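Local coordinates for protein lectin 2 (Agrocybe aegerita, PDB 4TQJ) that binds glycans that end in a non-reducing terminal N-acetylglucosamine, acting as a fungal lectin built as a beta-propeller, at residues A177-N182 with A254-G259. The protein carries 1 engineered substitution. Numbering follows the deposited sequence.
Sequences ADVTGN and ALNNGG
The amide of Asn-256 joins the two loops: its ND2 gives one hydrogen to Val-179 O at 2.7 Å and also bonds to Ala-241 O. The first bond is nearly straight, 162° at the hydrogen, and lies on a lone pair of the carbonyl and close to the amide plane of Asn-256. With its CG anti to the backbone N (chi1 -169°), Asn-256 reaches across to the 177-182 loop, where its ND2 lies 3.4 Å from Val-179 CB. On the other branch, Asn-256 OD1 accepts from Gly-258 N at 2.7 Å, from above the carbonyl plane, closing an Asx turn, and from Gly-260 N, so the amide's rotation is fixed. Beside it, Gly-259 CA makes a C-H...O contact of 3.3 Å with Thr-180 O. The 177-182 loop is braced by Asp-178, whose OD1 receives Gly-181 N at 2.9 Å in an Asx motif, while Asp-186 OD2 accepts from Val-179 N and Thr-180 N. The contact links the loops after strands 173-177 and 251-254, in neighbouring propeller blades. One buried amide thus serves backbone carbonyls of two loops through ND2 and amides of its own turn through OD1, leaving both polar ends satisfied.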
ATOM      1  N   ALA A 177      22.700  -6.122   9.027  1.00 15.95           N
ATOM      2  CA  ALA A 177      21.642  -6.866   9.693  1.00 14.97           C
ATOM      3  C   ALA A 177      21.710  -6.588  11.178  1.00 17.22           C
ATOM      4  O   ALA A 177      22.770  -6.293  11.704  1.00 17.87           O
ATOM      5  CB  ALA A 177      21.799  -8.361   9.433  1.00 16.72           C
ATOM      6  N   ASP A 178      20.581  -6.695  11.860  1.00 17.07           N
ATOM      7  CA  ASP A 178      20.603  -6.581  13.306  1.00 20.02           C
ATOM      8  C   ASP A 178      20.976  -7.925  13.907  1.00 16.97           C
ATOM      9  O   ASP A 178      20.157  -8.848  13.925  1.00 16.98           O
ATOM     10  CB  ASP A 178      19.245  -6.133  13.844  1.00 23.13           C
ATOM     11  CG  ASP A 178      19.286  -5.851  15.330  1.00 21.24           C
ATOM     12  OD1 ASP A 178      20.397  -5.856  15.897  1.00 22.16           O
ATOM     13  OD2 ASP A 178      18.217  -5.631  15.927  1.00 25.36           O
ATOM     14  N   VAL A 179      22.219  -8.036  14.371  1.00 17.72           N
ATOM     15  CA  VAL A 179      22.676  -9.241  15.054  1.00 19.18           C
ATOM     16  C   VAL A 179      22.810  -9.000  16.562  1.00 19.70           C
ATOM     17  O   VAL A 179      22.759  -9.945  17.346  1.00 18.42           O
ATOM     18  CB  VAL A 179      24.024  -9.743  14.500  1.00 18.04           C
ATOM     19  CG1 VAL A 179      23.918 -10.057  13.015  1.00 17.48           C
ATOM     20  CG2 VAL A 179      25.115  -8.712  14.727  1.00 21.44           C
ATOM     21  N   THR A 180      22.976  -7.743  16.976  1.00 21.54           N
ATOM     22  CA  THR A 180      23.143  -7.447  18.406  1.00 21.13           C
ATOM     23  C   THR A 180      21.825  -7.463  19.156  1.00 23.24           C
ATOM     24  O   THR A 180      21.808  -7.585  20.379  1.00 29.14           O
ATOM     25  CB  THR A 180      23.792  -6.081  18.668  1.00 22.16           C
ATOM     26  OG1 THR A 180      22.922  -5.041  18.206  1.00 23.57           O
ATOM     27  CG2 THR A 180      25.150  -5.977  17.985  1.00 22.61           C
ATOM     28  N   GLY A 181      20.722  -7.313  18.430  1.00 23.96           N
ATOM     29  CA  GLY A 181      19.403  -7.308  19.037  1.00 24.45           C
ATOM     30  C   GLY A 181      18.917  -5.959  19.545  1.00 34.10           C
ATOM     31  O   GLY A 181      18.027  -5.908  20.391  1.00 33.46           O
ATOM     32  N   ASN A 182      19.484  -4.862  19.042  1.00 32.23           N
ATOM     33  CA  ASN A 182      19.072  -3.531  19.508  1.00 27.78           C
ATOM     34  C   ASN A 182      18.203  -2.783  18.506  1.00 30.51           C
ATOM     35  O   ASN A 182      18.024  -1.570  18.617  1.00 25.36           O
ATOM     36  CB  ASN A 182      20.285  -2.675  19.911  1.00 29.14           C
ATOM     37  CG  ASN A 182      21.108  -2.228  18.715  1.00 25.72           C
ATOM     38  OD1 ASN A 182      20.922  -2.715  17.606  1.00 24.68           O
ATOM     39  ND2 ASN A 182      22.031  -1.302  18.942  1.00 28.33           N
ATOM     40  N   ALA A 254      25.084 -21.190  12.075  1.00 11.96           N
ATOM     41  CA  ALA A 254      25.510 -20.821  13.409  1.00 15.71           C
ATOM     42  C   ALA A 254      24.471 -19.841  13.947  1.00 18.02           C
ATOM     43  O   ALA A 254      24.211 -18.789  13.336  1.00 15.34           O
ATOM     44  CB  ALA A 254      26.871 -20.180  13.368  1.00 13.04           C
ATOM     45  N   LEU A 255      23.887 -20.177  15.091  1.00 12.63           N
ATOM     46  CA  LEU A 255      22.789 -19.397  15.630  1.00 12.52           C
ATOM     47  C   LEU A 255      23.256 -18.264  16.557  1.00 15.07           C
ATOM     48  O   LEU A 255      24.173 -18.428  17.372  1.00 14.49           O
ATOM     49  CB  LEU A 255      21.785 -20.305  16.335  1.00 14.78           C
ATOM     50  CG  LEU A 255      21.114 -21.427  15.528  1.00 12.71           C
ATOM     51  CD1 LEU A 255      20.337 -22.318  16.482  1.00 21.91           C
ATOM     52  CD2 LEU A 255      20.195 -20.877  14.427  1.00 14.30           C
ATOM     53  N   ASN A 256      22.610 -17.115  16.391  1.00 16.08           N
ATOM     54  CA  ASN A 256      22.812 -15.918  17.196  1.00 16.75           C
ATOM     55  C   ASN A 256      22.139 -16.122  18.541  1.00 15.21           C
ATOM     56  O   ASN A 256      20.997 -16.569  18.588  1.00 14.00           O
ATOM     57  CB  ASN A 256      22.160 -14.722  16.478  1.00 14.20           C
ATOM     58  CG  ASN A 256      22.538 -13.375  17.089  1.00 17.30           C
ATOM     59  OD1 ASN A 256      22.754 -13.247  18.300  1.00 16.39           O
ATOM     60  ND2 ASN A 256      22.607 -12.359  16.245  1.00 16.40           N
ATOM     61  N   ASN A 257      22.833 -15.804  19.634  1.00 18.28           N
ATOM     62  CA  ASN A 257      22.249 -15.966  20.967  1.00 18.86           C
ATOM     63  C   ASN A 257      21.231 -14.874  21.264  1.00 19.22           C
ATOM     64  O   ASN A 257      20.579 -14.883  22.312  1.00 20.68           O
ATOM     65  CB  ASN A 257      23.321 -15.981  22.060  1.00 15.45           C
ATOM     66  CG  ASN A 257      23.804 -14.587  22.435  1.00 18.80           C
ATOM     67  OD1 ASN A 257      24.013 -13.723  21.576  1.00 16.05           O
ATOM     68  ND2 ASN A 257      24.009 -14.369  23.731  1.00 17.76           N
ATOM     69  N   GLY A 258      21.114 -13.928  20.341  1.00 15.94           N
ATOM     70  CA  GLY A 258      20.194 -12.819  20.500  1.00 19.27           C
ATOM     71  C   GLY A 258      20.924 -11.532  20.835  1.00 20.54           C
ATOM     72  O   GLY A 258      20.311 -10.478  20.971  1.00 21.22           O
ATOM     73  N   GLY A 259      22.243 -11.621  20.964  1.00 19.49           N
ATOM     74  CA  GLY A 259      23.051 -10.460  21.276  1.00 22.75           C
ATOM     75  C   GLY A 259      24.312 -10.399  20.438  1.00 20.32           C
ATOM     76  O   GLY A 259      25.244  -9.658  20.744  1.00 19.21           O
TER